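Local coordinates for ESX-5 secretion-associated protein EspG5 (Mycobacterium marinum, PDB 6VJ5) that acts as a specific chaperone for its cognate PE/PPE proteins, keeps their dimers from aggregating, and is required for secretion of LipY and PE31/PPE18, at residues V29-L33 with V225-Q229; R74-L78 with T138-V142; S238-L242 with L254-R259; R228-D232 with W294-S298. All coordinates share one frame; numbering follows the deposited sequence.

How the contacts relate
Contacts 1, 2 and 3 are largely buried and contact 4 is only partly so, lying at the chain's C-terminal end. All four involve the large antiparallel sheet. Contacts 1 and 4 share Arg228 and Gln229 on strand 221-231 and use different residues of it: Arg228 meets a loop carboxylate, and Gln229 a histidine ring. Contact 3 begins on the next strand, joined to contact 1 by backbone bonding. Contact 2 lies across the chain's centre from contact 3, their centres about 26 Å apart. An ion pair carries contact 1; contact 2 adds apolar packing on Val139 to one; contact 3 relies on side-chain donors to carbonyls and CA-H...O contacts, contact 4 on packing around a histidine ring.

Contact 1 of 4, residues V29-L33 with V225-Q229; sequences VAPEL and VYARQ
Ala30 and Arg228 bring loop 29-33 and strand 225-229 to 9.7 Å between their CA atoms, a spacing that rules out main-chain bonding and leaves the join to long side chains. The motif is a two-nitrogen, end-on arginine-carboxylate salt bridge, linking the 3-10 turn 31-33 to an inner strand of the EspG antiparallel sheet. Glu32 bends at chi2 (83°), which turns its carboxylate toward the strand, and Arg228 comes from the opposite direction. The carboxylate and guanidinium planes are 23° apart, nearly coplanar. Arg228 NH1 gives a hydrogen bond to Glu32 OE1 at 3.0 Å, while Arg228 NH2 reaches Glu32 OE2 at 2.9 Å with a fairly straight N-H...O angle of 163°. Both oxygens use their syn lone pairs, leaving the anti lone pair of Glu32 OE2 for Tyr226 OH, which donates to it over 2.6 Å. Three bonds therefore grip one buried carboxylate and fix its rotation; the guanidinium charge and these donated bonds would probably favour its ionised form. Val86 of the adjacent strand 83-91 packs against Glu32, Tyr226 and Arg228. A chain of another protein also packs on Pro31, Glu32, Tyr226 and Arg228, so the cluster lies at an intermolecular interface, consistent with chaperone binding of a client. Pro31 CD touches the guanidinium obliquely, 3.7 Å from Arg228 NH1.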
# COMPACT_ATOMS: atom_id res chain seq x y z
N VAL C 29 -9.70 10.58 -0.71
CA VAL C 29 -10.89 11.35 -1.06
C VAL C 29 -12.05 10.36 -1.04
O VAL C 29 -11.92 9.24 -0.53
CB VAL C 29 -10.75 12.05 -2.41
CG1 VAL C 29 -9.71 13.15 -2.31
CG2 VAL C 29 -10.39 11.06 -3.49
N ALA C 30 -13.18 10.75 -1.62
CA ALA C 30 -14.32 9.85 -1.70
C ALA C 30 -13.90 8.53 -2.33
O ALA C 30 -13.22 8.54 -3.37
CB ALA C 30 -15.45 10.49 -2.51
N PRO C 31 -14.26 7.39 -1.75
CA PRO C 31 -13.93 6.11 -2.39
C PRO C 31 -14.53 5.95 -3.78
O PRO C 31 -13.99 5.20 -4.60
CB PRO C 31 -14.48 5.06 -1.41
CG PRO C 31 -15.54 5.79 -0.63
CD PRO C 31 -15.09 7.22 -0.54
N GLU C 32 -15.64 6.64 -4.07
CA GLU C 32 -16.30 6.46 -5.36
C GLU C 32 -15.44 6.93 -6.52
O GLU C 32 -15.61 6.44 -7.65
CB GLU C 32 -17.64 7.19 -5.37
CG GLU C 32 -18.70 6.58 -4.47
CD GLU C 32 -18.58 7.02 -3.04
OE1 GLU C 32 -17.63 7.77 -2.73
OE2 GLU C 32 -19.43 6.63 -2.21
N LEU C 33 -14.54 7.88 -6.29
CA LEU C 33 -13.60 8.28 -7.32
C LEU C 33 -12.53 7.22 -7.57
O LEU C 33 -11.82 7.30 -8.57
CB LEU C 33 -12.94 9.60 -6.94
CG LEU C 33 -13.89 10.79 -6.88
CD1 LEU C 33 -13.31 11.88 -6.02
CD2 LEU C 33 -14.16 11.28 -8.29
N VAL C 225 -28.18 7.58 -5.83
CA VAL C 225 -27.83 8.84 -5.17
C VAL C 225 -27.90 8.63 -3.67
O VAL C 225 -28.92 8.14 -3.15
CB VAL C 225 -28.76 9.99 -5.60
CG1 VAL C 225 -28.29 11.30 -4.98
CG2 VAL C 225 -28.82 10.09 -7.12
N TYR C 226 -26.83 9.00 -2.97
CA TYR C 226 -26.77 8.88 -1.52
C TYR C 226 -25.77 9.90 -0.99
O TYR C 226 -25.07 10.57 -1.76
CB TYR C 226 -26.40 7.46 -1.10
CG TYR C 226 -25.10 6.98 -1.69
CD1 TYR C 226 -25.04 6.51 -3.00
CD2 TYR C 226 -23.93 6.99 -0.95
CE1 TYR C 226 -23.86 6.07 -3.55
CE2 TYR C 226 -22.73 6.55 -1.49
CZ TYR C 226 -22.71 6.09 -2.79
OH TYR C 226 -21.53 5.65 -3.34
N ALA C 227 -25.70 10.01 0.34
CA ALA C 227 -24.90 11.04 0.97
C ALA C 227 -24.17 10.49 2.18
O ALA C 227 -24.52 9.45 2.74
CB ALA C 227 -25.76 12.25 1.38
N ARG C 228 -23.14 11.23 2.60
CA ARG C 228 -22.29 10.87 3.73
C ARG C 228 -21.98 12.13 4.53
O ARG C 228 -21.69 13.18 3.95
CB ARG C 228 -21.01 10.20 3.23
CG ARG C 228 -20.51 9.06 4.11
CD ARG C 228 -19.58 8.09 3.34
NE ARG C 228 -18.94 8.73 2.20
CZ ARG C 228 -18.97 8.26 0.96
NH1 ARG C 228 -18.36 8.91 -0.01
NH2 ARG C 228 -19.59 7.11 0.68
N GLN C 229 -22.07 12.02 5.85
CA GLN C 229 -21.84 13.14 6.76
C GLN C 229 -20.70 12.81 7.71
O GLN C 229 -20.47 11.64 8.05
CB GLN C 229 -23.10 13.47 7.56
CG GLN C 229 -23.39 14.95 7.68
CD GLN C 229 -24.68 15.23 8.44
OE1 GLN C 229 -25.24 14.34 9.07
NE2 GLN C 229 -25.15 16.47 8.37

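Contact 2 of 4, residues R74-L78 with T138-V142; sequences RMRVL and TVDDV
Arg74 starts toward Asp141 with CG beside its backbone N and anti to the carbonyl carbon (chi1 -49°), then runs extended from CG to NE; Asp141 CG takes the same position relative to its own backbone, and the two side chains meet at about a right angle. The grip is side-on and converges on one atom: Arg74 NE lies 2.9 Å from Asp141 OD2 and Arg74 NH2 lies 3.1 Å from that same oxygen, both forming hydrogen bonds of a salt bridge. The acceptor lies close to the guanidinium plane. Seen from the aspartate the geometry is less regular, since NE meets OD2 from above the carboxylate plane, 69° out of it, and NH2 arrives from the same face. The other oxygen, Asp141 OD1, is held by His126 NE2, so both carboxylate oxygens have a partner. Nearer the Arg74 backbone the contact is apolar. Arg74 CB lies 3.9 Å from Val139 CG1, and Leu78 CD1 approaches Val139 CG1 at 4.2 Å. Met75 SD lies 4.4 Å from Val139 CG2. The axes of helix segment 74-78 and strand segment 138-141 come within 9.3 Å at an angle of 101°, nearly perpendicular. Phe17 of helix 14-23 touches Met75, Leu78 and Val139, and Leu78 also touches Ala130 of strand 126-133 and Ala121 of strand 115-123.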
# COMPACT_ATOMS: atom_id res chain seq x y z
N ARG C 74 -9.97 23.47 -3.74
CA ARG C 74 -11.01 22.50 -4.06
C ARG C 74 -10.64 21.11 -3.56
O ARG C 74 -11.50 20.39 -3.04
CB ARG C 74 -11.26 22.48 -5.57
CG ARG C 74 -11.45 23.87 -6.18
CD ARG C 74 -12.06 23.80 -7.57
NE ARG C 74 -12.39 25.14 -8.06
CZ ARG C 74 -11.56 25.91 -8.76
NH1 ARG C 74 -10.34 25.48 -9.05
NH2 ARG C 74 -11.95 27.11 -9.16
N MET C 75 -9.37 20.72 -3.70
CA MET C 75 -8.94 19.41 -3.23
C MET C 75 -9.11 19.28 -1.72
O MET C 75 -9.36 18.18 -1.22
CB MET C 75 -7.48 19.18 -3.60
CG MET C 75 -7.19 19.32 -5.07
SD MET C 75 -8.04 18.04 -6.01
CE MET C 75 -7.00 16.63 -5.67
N ARG C 76 -8.96 20.38 -0.99
CA ARG C 76 -9.11 20.33 0.46
C ARG C 76 -10.56 20.09 0.86
O ARG C 76 -10.83 19.54 1.93
CB ARG C 76 -8.59 21.61 1.09
CG ARG C 76 -7.11 21.84 0.85
CD ARG C 76 -6.29 21.36 2.02
NE ARG C 76 -4.88 21.16 1.68
CZ ARG C 76 -4.03 22.14 1.39
NH1 ARG C 76 -4.44 23.41 1.39
NH2 ARG C 76 -2.77 21.86 1.10
N VAL C 77 -11.51 20.51 0.02
CA VAL C 77 -12.91 20.19 0.29
C VAL C 77 -13.13 18.69 0.15
O VAL C 77 -13.69 18.04 1.04
CB VAL C 77 -13.83 20.99 -0.66
CG1 VAL C 77 -15.28 20.88 -0.22
CG2 VAL C 77 -13.39 22.45 -0.72
N LEU C 78 -12.69 18.11 -0.97
CA LEU C 78 -12.78 16.67 -1.16
C LEU C 78 -12.06 15.93 -0.04
O LEU C 78 -12.50 14.86 0.41
CB LEU C 78 -12.20 16.28 -2.52
CG LEU C 78 -12.70 17.04 -3.75
CD1 LEU C 78 -11.79 16.80 -4.95
CD2 LEU C 78 -14.13 16.63 -4.09
N THR C 138 -12.61 15.25 -13.19
CA THR C 138 -12.78 16.69 -13.41
C THR C 138 -13.19 17.32 -12.09
O THR C 138 -14.19 16.90 -11.50
CB THR C 138 -13.83 16.96 -14.49
OG1 THR C 138 -13.31 16.60 -15.78
CG2 THR C 138 -14.23 18.43 -14.50
N VAL C 139 -12.44 18.31 -11.64
CA VAL C 139 -12.69 19.00 -10.38
C VAL C 139 -13.07 20.44 -10.69
O VAL C 139 -12.49 21.07 -11.58
CB VAL C 139 -11.47 18.94 -9.45
CG1 VAL C 139 -11.78 19.62 -8.12
CG2 VAL C 139 -11.04 17.49 -9.22
N ASP C 140 -14.04 20.97 -9.95
CA ASP C 140 -14.54 22.31 -10.18
C ASP C 140 -15.50 22.67 -9.05
O ASP C 140 -15.94 21.81 -8.29
CB ASP C 140 -15.25 22.42 -11.54
CG ASP C 140 -15.59 23.85 -11.92
OD1 ASP C 140 -15.83 24.67 -11.01
OD2 ASP C 140 -15.62 24.16 -13.13
N ASP C 141 -15.80 23.96 -8.95
CA ASP C 141 -16.81 24.45 -8.02
C ASP C 141 -18.19 24.14 -8.58
O ASP C 141 -18.40 24.07 -9.79
CB ASP C 141 -16.65 25.95 -7.78
CG ASP C 141 -15.44 26.29 -6.92
OD1 ASP C 141 -15.39 25.86 -5.75
OD2 ASP C 141 -14.54 26.98 -7.43
N VAL C 142 -19.15 23.96 -7.67
CA VAL C 142 -20.51 23.60 -8.04
C VAL C 142 -21.48 24.42 -7.21
O VAL C 142 -21.31 24.58 -6.00
CB VAL C 142 -20.76 22.09 -7.83
CG1 VAL C 142 -20.70 21.73 -6.35
CG2 VAL C 142 -22.10 21.68 -8.42

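Contact 3 of 4, residues S238-L242 with L254-R259; sequences SASVL and LYQQAR
Ser240 and Gln256 form the inner shell: Ser240 OG donates to Gln256 O at 2.9 Å, approaching 30° off the carbonyl plane, and Ser240 CB also packs on Gln256 CB. One residue earlier, Arg259 NH1 donates to Ala239 O over 3.0 Å. This bond is bent (133° at the hydrogen) and comes from above the carbonyl plane, 43° out of it, though the acceptor lies in the guanidinium plane. Ala239 O also takes a hydrogen bond from a water molecule at 2.7 Å. Further along, the backbones meet through CA-H...O contacts, Tyr255 CA to Val241 O at 3.2 Å and Leu242 CA to Leu254 O at 3.4 Å. Leu242 CD1 touches the Tyr255 ring obliquely, 3.9 Å from CD2.

In the next shell, Ser238 OG donates to Ser240 O at 2.9 Å and accepts from Ala227 N, so it ties this turn of chain to strand 221-231. Arg259 NH2 is salt-bridged to Glu265. Gln256 NE2 and Val241 O are hydrogen-bonded to polar side chains of a chain of another protein, and helix 275-286 packs on Leu242 and Tyr255. The arrangement belongs to a beta hairpin of strands 234-247 and 250-256, in which an irregular part of strand 234-247 meets the end of its partner through Ser240 and Arg259 side-chain bonds to carbonyls, against a chain of another protein.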
# COMPACT_ATOMS: atom_id res chain seq x y z
N SER C 238 -26.24 8.15 4.53
CA SER C 238 -27.69 8.31 4.58
C SER C 238 -28.34 6.93 4.67
O SER C 238 -27.97 6.01 3.94
CB SER C 238 -28.20 9.06 3.35
OG SER C 238 -27.77 8.44 2.16
N ALA C 239 -29.31 6.80 5.58
CA ALA C 239 -30.00 5.52 5.73
C ALA C 239 -30.75 5.13 4.47
O ALA C 239 -31.04 3.94 4.28
CB ALA C 239 -30.96 5.58 6.92
N SER C 240 -31.04 6.09 3.60
CA SER C 240 -31.82 5.87 2.40
C SER C 240 -30.99 6.19 1.16
O SER C 240 -30.12 7.06 1.19
CB SER C 240 -33.08 6.74 2.40
OG SER C 240 -33.68 6.78 1.12
N VAL C 241 -31.28 5.47 0.08
CA VAL C 241 -30.67 5.71 -1.22
C VAL C 241 -31.79 5.98 -2.23
O VAL C 241 -32.84 5.33 -2.18
CB VAL C 241 -29.81 4.52 -1.69
CG1 VAL C 241 -29.13 4.84 -3.02
CG2 VAL C 241 -28.77 4.17 -0.63
N LEU C 242 -31.55 6.93 -3.13
CA LEU C 242 -32.46 7.20 -4.23
C LEU C 242 -31.94 6.48 -5.47
O LEU C 242 -30.84 6.76 -5.94
CB LEU C 242 -32.58 8.70 -4.52
CG LEU C 242 -33.34 9.05 -5.81
CD1 LEU C 242 -34.79 8.60 -5.72
CD2 LEU C 242 -33.25 10.55 -6.09
N LEU C 254 -36.99 5.03 -6.78
CA LEU C 254 -37.11 4.20 -5.60
C LEU C 254 -36.27 4.80 -4.48
O LEU C 254 -35.13 5.21 -4.71
CB LEU C 254 -36.65 2.77 -5.87
CG LEU C 254 -37.30 2.07 -7.06
CD1 LEU C 254 -36.38 1.01 -7.62
CD2 LEU C 254 -38.63 1.46 -6.63
N TYR C 255 -36.83 4.84 -3.28
CA TYR C 255 -36.07 5.34 -2.15
C TYR C 255 -36.79 5.00 -0.85
O TYR C 255 -38.02 4.86 -0.83
CB TYR C 255 -35.88 6.86 -2.25
CG TYR C 255 -37.18 7.64 -2.22
CD1 TYR C 255 -37.76 8.01 -1.02
CD2 TYR C 255 -37.82 7.99 -3.40
CE1 TYR C 255 -38.94 8.72 -0.99
CE2 TYR C 255 -39.01 8.71 -3.38
CZ TYR C 255 -39.56 9.07 -2.17
OH TYR C 255 -40.74 9.77 -2.13
N GLN C 256 -36.01 4.86 0.21
CA GLN C 256 -36.57 4.71 1.55
C GLN C 256 -37.02 6.07 2.08
O GLN C 256 -36.48 7.11 1.70
CB GLN C 256 -35.55 4.10 2.50
CG GLN C 256 -35.43 2.59 2.40
CD GLN C 256 -34.23 2.06 3.16
OE1 GLN C 256 -34.31 1.73 4.34
NE2 GLN C 256 -33.10 1.97 2.47
N GLN C 257 -38.01 6.05 2.96
CA GLN C 257 -38.46 7.25 3.65
C GLN C 257 -37.92 7.25 5.07
O GLN C 257 -37.64 6.20 5.65
CB GLN C 257 -39.98 7.32 3.65
CG GLN C 257 -40.55 7.66 2.28
CD GLN C 257 -42.05 7.77 2.30
OE1 GLN C 257 -42.71 7.22 3.17
NE2 GLN C 257 -42.59 8.49 1.32
N ALA C 258 -37.76 8.45 5.62
CA ALA C 258 -37.19 8.61 6.95
C ALA C 258 -37.94 7.76 7.97
O ALA C 258 -39.18 7.77 8.02
CB ALA C 258 -37.23 10.09 7.36
N ARG C 259 -37.19 7.03 8.79
CA ARG C 259 -37.74 6.07 9.72
C ARG C 259 -37.35 6.41 11.16
O ARG C 259 -38.21 6.48 12.04
CB ARG C 259 -37.26 4.66 9.37
CG ARG C 259 -35.86 4.64 8.79
CD ARG C 259 -35.34 3.24 8.52
NE ARG C 259 -34.26 3.28 7.54
CZ ARG C 259 -33.31 2.36 7.43
NH1 ARG C 259 -32.38 2.48 6.49
NH2 ARG C 259 -33.29 1.32 8.25
O HOH W 1 -30.08 1.39 3.91

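Contact 4 of 4, residues R228-D232 with W294-S298; sequences RQYRD and WKTHS
Gln229 is the first residue of strand 228-231 to meet the C-terminal segment 294-298. Its extended side chain puts NE2 over one face of the His297 ring, 3.7 Å from His297 CG and offset toward the rim, with the amide and ring planes 33° apart; NE2 also lies 3.8 Å from Trp294 CA. The amide is already fixed, since OE1 accepts from Tyr291 N and NE2 donates to Gly292 O. Tyr230 follows with its carbonyl: Tyr230 O lies at the ring edge, 3.8 Å from His297 ND1, a buried nitrogen left without a hydrogen-bond partner. The Tyr230 hydroxyl turns away to the other side, accepting from Arg228 NE at 3.2 Å and bonding Glu84 OE1. At Arg231, CB packs 4.0 Å from His297 CE1, and NH2 comes to 3.9 Å from His297 NE2 with the planes 29° apart, proximity without a hydrogen bond. With CG anti to the backbone N (chi1 -163°), the His297 ring extends to all three residues. The result is a C-terminal tail laid beside the end of strand 221-231, just before the turn into strand 234-247, packed through the His297 ring with no hydrogen bond between the two segments.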
# COMPACT_ATOMS: atom_id res chain seq x y z
N ARG C 228 -23.14 11.23 2.60
CA ARG C 228 -22.29 10.87 3.73
C ARG C 228 -21.98 12.13 4.53
O ARG C 228 -21.69 13.18 3.95
CB ARG C 228 -21.01 10.20 3.23
CG ARG C 228 -20.51 9.06 4.11
CD ARG C 228 -19.58 8.09 3.34
NE ARG C 228 -18.94 8.73 2.20
CZ ARG C 228 -18.97 8.26 0.96
NH1 ARG C 228 -18.36 8.91 -0.01
NH2 ARG C 228 -19.59 7.11 0.68
N GLN C 229 -22.07 12.02 5.85
CA GLN C 229 -21.84 13.14 6.76
C GLN C 229 -20.70 12.81 7.71
O GLN C 229 -20.47 11.64 8.05
CB GLN C 229 -23.10 13.47 7.56
CG GLN C 229 -23.39 14.95 7.68
CD GLN C 229 -24.68 15.23 8.44
OE1 GLN C 229 -25.24 14.34 9.07
NE2 GLN C 229 -25.15 16.47 8.37
N TYR C 230 -19.98 13.84 8.15
CA TYR C 230 -18.79 13.67 8.97
C TYR C 230 -18.83 14.59 10.19
O TYR C 230 -18.99 15.81 10.05
CB TYR C 230 -17.51 13.96 8.17
CG TYR C 230 -17.32 13.09 6.95
CD1 TYR C 230 -16.80 11.81 7.07
CD2 TYR C 230 -17.65 13.54 5.68
CE1 TYR C 230 -16.62 11.00 5.97
CE2 TYR C 230 -17.47 12.74 4.57
CZ TYR C 230 -16.96 11.47 4.72
OH TYR C 230 -16.78 10.65 3.63
N ARG C 231 -18.65 14.00 11.38
CA ARG C 231 -18.48 14.74 12.62
C ARG C 231 -17.21 14.24 13.31
O ARG C 231 -16.87 13.06 13.24
CB ARG C 231 -19.69 14.56 13.55
CG ARG C 231 -19.56 15.27 14.90
CD ARG C 231 -20.70 14.87 15.84
NE ARG C 231 -21.92 15.63 15.61
CZ ARG C 231 -23.09 15.38 16.19
NH1 ARG C 231 -23.21 14.38 17.04
NH2 ARG C 231 -24.14 16.14 15.91
N ASP C 232 -16.53 15.16 14.01
CA ASP C 232 -15.20 14.92 14.56
C ASP C 232 -14.40 14.01 13.63
O ASP C 232 -13.91 14.46 12.58
CB ASP C 232 -15.27 14.36 15.99
CG ASP C 232 -16.17 13.13 16.12
OD1 ASP C 232 -17.39 13.25 15.93
OD2 ASP C 232 -15.63 12.05 16.42
N TRP C 294 -28.18 19.19 7.06
CA TRP C 294 -27.07 18.96 6.15
C TRP C 294 -26.52 20.26 5.57
O TRP C 294 -25.31 20.36 5.34
CB TRP C 294 -27.52 18.03 5.02
CG TRP C 294 -28.67 18.57 4.21
CD1 TRP C 294 -30.00 18.46 4.50
CD2 TRP C 294 -28.58 19.30 2.98
NE1 TRP C 294 -30.75 19.08 3.52
CE2 TRP C 294 -29.90 19.60 2.58
CE3 TRP C 294 -27.52 19.73 2.18
CZ2 TRP C 294 -30.18 20.30 1.41
CZ3 TRP C 294 -27.80 20.43 1.02
CH2 TRP C 294 -29.12 20.71 0.65
N LYS C 295 -27.37 21.26 5.33
CA LYS C 295 -26.88 22.49 4.72
C LYS C 295 -25.82 23.16 5.59
O LYS C 295 -24.91 23.81 5.06
CB LYS C 295 -28.05 23.45 4.47
CG LYS C 295 -29.15 22.84 3.62
CD LYS C 295 -29.76 23.85 2.66
CE LYS C 295 -30.97 24.55 3.26
NZ LYS C 295 -31.94 24.95 2.19
N THR C 296 -25.92 23.00 6.91
CA THR C 296 -24.96 23.58 7.85
C THR C 296 -24.52 22.49 8.81
O THR C 296 -25.32 22.02 9.63
CB THR C 296 -25.58 24.75 8.61
OG1 THR C 296 -26.85 24.36 9.15
CG2 THR C 296 -25.78 25.95 7.69
N HIS C 297 -23.27 22.07 8.70
CA HIS C 297 -22.73 21.07 9.63
C HIS C 297 -21.22 21.01 9.47
O HIS C 297 -20.69 21.23 8.38
CB HIS C 297 -23.35 19.69 9.38
CG HIS C 297 -23.15 18.74 10.52
ND1 HIS C 297 -22.14 17.80 10.53
CD2 HIS C 297 -23.81 18.60 11.69
CE1 HIS C 297 -22.20 17.11 11.66
NE2 HIS C 297 -23.21 17.58 12.38
N SER C 298 -20.55 20.71 10.57
CA SER C 298 -19.09 20.62 10.58
C SER C 298 -18.61 19.55 11.56
O SER C 298 -17.59 18.90 11.32
CB SER C 298 -18.48 21.98 10.95
OG SER C 298 -18.85 22.96 10.00